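Local atomic coordinates of EAL/GGDEF domain protein (PDB entry 3ICL), a protein that is of unknown function in detail but belongs to the GGDEF domain family, whose members share an alpha/beta fold with a central mixed sheet packed against helices. Residues A[58-63]-A[80-85]; A[63-68]-A[72-77]. The protein carries 1 engineered substitution. All coordinates share one frame; numbering follows the deposited sequence.

Contact 1: A[58-63]-A[80-85]. Engineered in segment 80-85: Lys81 (natural residue Glu). With SO4 (sulfate ion), chain C.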
loop_
_atom_site.group_PDB
_atom_site.type_symbol
_atom_site.label_atom_id
_atom_site.label_comp_id
_atom_site.label_asym_id
_atom_site.label_seq_id
_atom_site.Cartn_x
_atom_site.Cartn_y
_atom_site.Cartn_z
ATOM N N ARG A 58 5.121 4.941 10.881
ATOM C CA ARG A 58 5.369 6.250 10.286
ATOM C C ARG A 58 6.545 6.201 9.306
ATOM O O ARG A 58 6.533 6.872 8.275
ATOM C CB ARG A 58 5.655 7.282 11.379
ATOM C CG ARG A 58 5.590 8.723 10.893
ATOM C CD ARG A 58 5.921 9.704 12.011
ATOM N NE ARG A 58 5.663 11.086 11.613
ATOM C CZ ARG A 58 4.453 11.629 11.518
ATOM N NH1 ARG A 58 3.374 10.911 11.796
ATOM N NH2 ARG A 58 4.319 12.894 11.143
ATOM N N ALA A 59 7.562 5.411 9.634
ATOM C CA ALA A 59 8.729 5.286 8.767
ATOM C C ALA A 59 8.358 4.479 7.523
ATOM O O ALA A 59 8.920 4.684 6.451
ATOM C CB ALA A 59 9.874 4.604 9.517
ATOM N N THR A 60 7.415 3.556 7.674
ATOM C CA THR A 60 6.969 2.727 6.555
ATOM C C THR A 60 6.132 3.574 5.596
ATOM O O THR A 60 6.274 3.485 4.379
ATOM C CB THR A 60 6.128 1.530 7.057
ATOM O OG1 THR A 60 6.939 0.697 7.894
ATOM C CG2 THR A 60 5.609 0.707 5.886
ATOM N N ALA A 61 5.270 4.407 6.165
ATOM C CA ALA A 61 4.409 5.286 5.389
ATOM C C ALA A 61 5.221 6.259 4.545
ATOM O O ALA A 61 4.857 6.566 3.409
ATOM C CB ALA A 61 3.492 6.061 6.324
ATOM N N GLU A 62 6.320 6.755 5.104
ATOM C CA GLU A 62 7.164 7.698 4.384
ATOM C C GLU A 62 7.944 7.016 3.272
ATOM O O GLU A 62 8.091 7.576 2.186
ATOM C CB GLU A 62 8.116 8.401 5.358
ATOM C CG GLU A 62 7.375 9.147 6.456
ATOM C CD GLU A 62 8.290 9.659 7.552
ATOM O OE1 GLU A 62 9.319 9.006 7.825
ATOM O OE2 GLU A 62 7.966 10.704 8.157
ATOM N N ARG A 63 8.442 5.809 3.530
ATOM C CA ARG A 63 9.188 5.091 2.505
ATOM C C ARG A 63 8.260 4.726 1.356
ATOM O O ARG A 63 8.681 4.667 0.205
ATOM C CB ARG A 63 9.832 3.825 3.074
ATOM C CG ARG A 63 10.975 4.107 4.036
ATOM C CD ARG A 63 11.771 2.857 4.342
ATOM N NE ARG A 63 12.758 3.104 5.386
ATOM C CZ ARG A 63 13.556 2.172 5.894
ATOM N NH1 ARG A 63 13.490 0.926 5.449
ATOM N NH2 ARG A 63 14.403 2.478 6.864
ATOM N N ASP A 80 -2.250 -1.917 10.519
ATOM C CA ASP A 80 -0.983 -2.134 9.837
ATOM C C ASP A 80 -1.031 -2.375 8.325
ATOM O O ASP A 80 -0.138 -3.011 7.772
ATOM C CB ASP A 80 -0.221 -3.277 10.519
ATOM C CG ASP A 80 -0.969 -4.591 10.471
ATOM O OD1 ASP A 80 -2.102 -4.621 9.947
ATOM O OD2 ASP A 80 -0.423 -5.601 10.963
ATOM N N LYS A 81 -2.067 -1.869 7.662
ATOM C CA LYS A 81 -2.178 -1.997 6.211
ATOM C C LYS A 81 -2.183 -0.589 5.626
ATOM O O LYS A 81 -2.444 0.385 6.331
ATOM C CB LYS A 81 -3.463 -2.720 5.806
ATOM C CG LYS A 81 -3.330 -4.227 5.628
ATOM C CD LYS A 81 -3.221 -4.961 6.953
ATOM C CE LYS A 81 -4.524 -4.893 7.731
ATOM N NZ LYS A 81 -4.425 -5.639 9.009
ATOM N N PHE A 82 -1.876 -0.487 4.341
ATOM C CA PHE A 82 -1.851 0.801 3.659
ATOM C C PHE A 82 -2.537 0.673 2.300
ATOM O O PHE A 82 -2.310 -0.298 1.573
ATOM C CB PHE A 82 -0.404 1.262 3.443
ATOM C CG PHE A 82 0.337 1.578 4.713
ATOM C CD1 PHE A 82 0.269 2.847 5.277
ATOM C CD2 PHE A 82 1.102 0.605 5.348
ATOM C CE1 PHE A 82 0.952 3.142 6.456
ATOM C CE2 PHE A 82 1.790 0.894 6.528
ATOM C CZ PHE A 82 1.712 2.163 7.080
ATOM N N THR A 83 -3.393 1.633 1.972
ATOM C CA THR A 83 -4.054 1.626 0.672
ATOM C C THR A 83 -3.312 2.659 -0.155
ATOM O O THR A 83 -3.184 3.817 0.239
ATOM C CB THR A 83 -5.537 2.010 0.749
ATOM O OG1 THR A 83 -5.678 3.217 1.502
ATOM C CG2 THR A 83 -6.344 0.878 1.396
ATOM N N ILE A 84 -2.817 2.221 -1.300
ATOM C CA ILE A 84 -2.040 3.072 -2.179
ATOM C C ILE A 84 -2.752 3.321 -3.504
ATOM O O ILE A 84 -3.042 2.391 -4.253
ATOM C CB ILE A 84 -0.670 2.408 -2.419
ATOM C CG1 ILE A 84 0.045 2.273 -1.071
ATOM C CG2 ILE A 84 0.140 3.196 -3.435
ATOM C CD1 ILE A 84 1.054 1.147 -1.010
ATOM N N LEU A 85 -3.030 4.585 -3.784
ATOM C CA LEU A 85 -3.701 4.976 -5.014
ATOM C C LEU A 85 -2.720 5.512 -6.043
ATOM O O LEU A 85 -2.011 6.483 -5.786
ATOM C CB LEU A 85 -4.755 6.050 -4.716
ATOM C CG LEU A 85 -5.283 6.902 -5.876
ATOM C CD1 LEU A 85 -5.905 6.027 -6.963
ATOM C CD2 LEU A 85 -6.310 7.889 -5.328
HETATM S S SO4 C . -3.902 -9.088 9.066
HETATM O O1 SO4 C . -4.916 -8.272 8.372
HETATM O O2 SO4 C . -3.591 -8.470 10.370
HETATM O O3 SO4 C . -4.429 -10.451 9.276
HETATM O O4 SO4 C . -2.671 -9.151 8.251
#

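Contact 2: A[63-68]-A[72-77]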
loop_
_atom_site.group_PDB
_atom_site.type_symbol
_atom_site.label_atom_id
_atom_site.label_comp_id
_atom_site.label_asym_id
_atom_site.label_seq_id
_atom_site.Cartn_x
_atom_site.Cartn_y
_atom_site.Cartn_z
ATOM N N ARG A 63 8.442 5.809 3.530
ATOM C CA ARG A 63 9.188 5.091 2.505
ATOM C C ARG A 63 8.260 4.726 1.356
ATOM O O ARG A 63 8.681 4.667 0.205
ATOM C CB ARG A 63 9.832 3.825 3.074
ATOM C CG ARG A 63 10.975 4.107 4.036
ATOM C CD ARG A 63 11.771 2.857 4.342
ATOM N NE ARG A 63 12.758 3.104 5.386
ATOM C CZ ARG A 63 13.556 2.172 5.894
ATOM N NH1 ARG A 63 13.490 0.926 5.449
ATOM N NH2 ARG A 63 14.403 2.478 6.864
ATOM N N ILE A 64 6.993 4.475 1.669
ATOM C CA ILE A 64 6.036 4.144 0.628
ATOM C C ILE A 64 5.850 5.366 -0.263
ATOM O O ILE A 64 5.844 5.259 -1.488
ATOM C CB ILE A 64 4.681 3.725 1.223
ATOM C CG1 ILE A 64 4.831 2.382 1.944
ATOM C CG2 ILE A 64 3.641 3.627 0.118
ATOM C CD1 ILE A 64 3.563 1.888 2.634
ATOM N N ARG A 65 5.717 6.536 0.354
ATOM C CA ARG A 65 5.539 7.762 -0.417
ATOM C C ARG A 65 6.739 8.052 -1.325
ATOM O O ARG A 65 6.580 8.608 -2.411
ATOM C CB ARG A 65 5.286 8.947 0.521
ATOM C CG ARG A 65 4.009 8.815 1.336
ATOM C CD ARG A 65 3.605 10.121 2.011
ATOM N NE ARG A 65 4.567 10.550 3.022
ATOM C CZ ARG A 65 4.342 11.523 3.899
ATOM N NH1 ARG A 65 3.185 12.173 3.896
ATOM N NH2 ARG A 65 5.279 11.852 4.780
ATOM N N THR A 66 7.938 7.673 -0.894
ATOM C CA THR A 66 9.127 7.924 -1.713
ATOM C C THR A 66 9.149 6.996 -2.916
ATOM O O THR A 66 9.825 7.272 -3.910
ATOM C CB THR A 66 10.447 7.679 -0.944
ATOM O OG1 THR A 66 10.622 6.272 -0.732
ATOM C CG2 THR A 66 10.435 8.389 0.389
ATOM N N ALA A 67 8.404 5.897 -2.828
ATOM C CA ALA A 67 8.378 4.915 -3.907
ATOM C C ALA A 67 7.233 5.076 -4.893
ATOM O O ALA A 67 7.224 4.431 -5.934
ATOM C CB ALA A 67 8.376 3.501 -3.321
ATOM N N VAL A 68 6.260 5.923 -4.574
ATOM C CA VAL A 68 5.147 6.152 -5.493
ATOM C C VAL A 68 5.442 7.426 -6.284
ATOM O O VAL A 68 6.555 7.940 -6.218
ATOM C CB VAL A 68 3.791 6.285 -4.742
ATOM C CG1 VAL A 68 3.466 4.967 -4.049
ATOM C CG2 VAL A 68 3.842 7.416 -3.717
ATOM N N ASP A 72 0.187 10.704 -6.206
ATOM C CA ASP A 72 -0.433 9.483 -5.696
ATOM C C ASP A 72 -0.789 9.706 -4.227
ATOM O O ASP A 72 -0.231 10.590 -3.577
ATOM C CB ASP A 72 0.523 8.288 -5.809
ATOM C CG ASP A 72 0.813 7.898 -7.250
ATOM O OD1 ASP A 72 0.026 8.273 -8.148
ATOM O OD2 ASP A 72 1.824 7.200 -7.479
ATOM N N THR A 73 -1.711 8.902 -3.701
ATOM C CA THR A 73 -2.123 9.037 -2.309
ATOM C C THR A 73 -1.927 7.737 -1.541
ATOM O O THR A 73 -2.176 6.650 -2.064
ATOM C CB THR A 73 -3.607 9.453 -2.207
ATOM O OG1 THR A 73 -3.808 10.671 -2.929
ATOM C CG2 THR A 73 -4.008 9.676 -0.754
ATOM N N VAL A 74 -1.470 7.860 -0.298
ATOM C CA VAL A 74 -1.240 6.713 0.572
ATOM C C VAL A 74 -1.983 6.962 1.881
ATOM O O VAL A 74 -1.961 8.073 2.403
ATOM C CB VAL A 74 0.268 6.538 0.876
ATOM C CG1 VAL A 74 0.485 5.328 1.755
ATOM C CG2 VAL A 74 1.054 6.415 -0.419
ATOM N N ALA A 75 -2.648 5.939 2.402
ATOM C CA ALA A 75 -3.388 6.073 3.657
ATOM C C ALA A 75 -3.382 4.750 4.418
ATOM O O ALA A 75 -3.443 3.680 3.820
ATOM C CB ALA A 75 -4.818 6.516 3.377
ATOM N N ARG A 76 -3.323 4.832 5.743
ATOM C CA ARG A 76 -3.282 3.649 6.594
ATOM C C ARG A 76 -4.677 3.092 6.866
ATOM O O ARG A 76 -5.661 3.832 6.863
ATOM C CB ARG A 76 -2.595 4.005 7.921
ATOM C CG ARG A 76 -2.304 2.822 8.841
ATOM C CD ARG A 76 -1.321 3.225 9.940
ATOM N NE ARG A 76 -1.880 4.216 10.856
ATOM C CZ ARG A 76 -2.380 3.927 12.055
ATOM N NH1 ARG A 76 -2.388 2.674 12.489
ATOM N NH2 ARG A 76 -2.874 4.891 12.820
ATOM N N ILE A 77 -4.760 1.786 7.089
ATOM C CA ILE A 77 -6.039 1.166 7.402
ATOM C C ILE A 77 -5.837 -0.147 8.143
ATOM O O ILE A 77 -4.817 -0.816 7.979
ATOM C CB ILE A 77 -6.894 0.931 6.122
ATOM C CG1 ILE A 77 -8.329 0.558 6.519
ATOM C CG2 ILE A 77 -6.282 -0.171 5.260
ATOM C CD1 ILE A 77 -9.277 0.433 5.343
#

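Contact 1: A[58-63]-A[80-85]
Phe82, on strand 81-86, meets Thr60 and Ala61 of helix 50-67, which receive its ring with one carbon each. The ring lies obliquely to both carbons, and both lie on the same side of its plane, Thr60 CG2 3.9 Å from Phe82 CE2 and Ala61 CB 3.9 Å from Phe82 CE1. The CA-CB bond of Phe82 already faces the helix; chi1 of -66°, with CG anti to the carbonyl carbon, then carries the CE1/CE2 end to these two residues. Thr60 is divided by its own torsion: with chi1 at -62° the methyl falls anti to the backbone N and faces Phe82, while OG1, beside that N, hydrogen-bonds Leu56 O one turn earlier. Phe82 is the last residue of the GGDEF signature, at positions 78-82 here, carried by the hairpin between strands 73-77 and 81-86. Its fourth residue is the engineered Lys81, Glu in the natural sequence. Bent at chi2 and chi3, the lysine chain doubles back so that Lys81 NZ forms a 2.7 Å salt bridge with Asp80 OD1, and Lys81 NZ also donates to sulfate O1 at 2.8 Å. The sulfate, probably from the crystallisation liquor, is also hydrogen-bonded to Tyr147 OH and Lys150 NZ.

Contact 2: A[63-68]-A[72-77]
One methyl of Ile64 sits across the forked end of Val74: Ile64 CG2 lies 3.8 Å from Val74 CG2 and 3.9 Å from Val74 CG1. Both branches of the valine are therefore in use, its chi1 of -179° setting CG1 anti to the backbone N and CG2 anti to the carbonyl carbon. The two side chains meet at a slant, and the aliphatic part of Arg65 also crosses the valine obliquely, Arg65 CG 4.2 Å from Val74 CG2. Val68 CG2 is a looser neighbour of Val74 CG2 at 4.4 Å. Val74 thus fits among Ile64 and Arg65 of helix 50-67 and Val68 just after it, while Ile64 also touches Phe82 and Ile84 on the adjoining strand. The chain here runs from the helix through a short turn into strand 73-77, an outermost strand of the five-stranded mixed sheet of this GGDEF domain, and folds that strand back against the helix it has just left. Across the turn the packing becomes partly polar. Asp72 OD2 approaches Val68 CB to 3.5 Å without a hydrogen bond between them; the carboxylate finds its partners in Arg69, which forms a salt bridge to OD2, and in the backbone N of Asn87, bonded to OD1. Within segment 63-68, Thr66 OG1 donates to Arg63 O at 2.7 Å, tilted 28° from the carbonyl plane.

Helix 50-67 serves both contacts, with Arg63 common to their segments, and covers two neighbouring antiparallel strands of the same sheet. Contact 2 is nested within the chain loop that contact 1 closes. The strands are joined directly, Thr83 N lying 2.8 Å from Ala75 O and Leu85 N 2.8 Å from Thr73 O, both probable hydrogen bonds. Contact 1 touches through three buried residues and is aromatic against small aliphatic groups; its ionic chemistry, between Asp80, Lys81 and the sulfate, lies away from helix 50-67. Contact 2, larger in area, is only partly buried: branched aliphatic packing inside gives way to exposed Arg65 and to a carboxylate near the helix end.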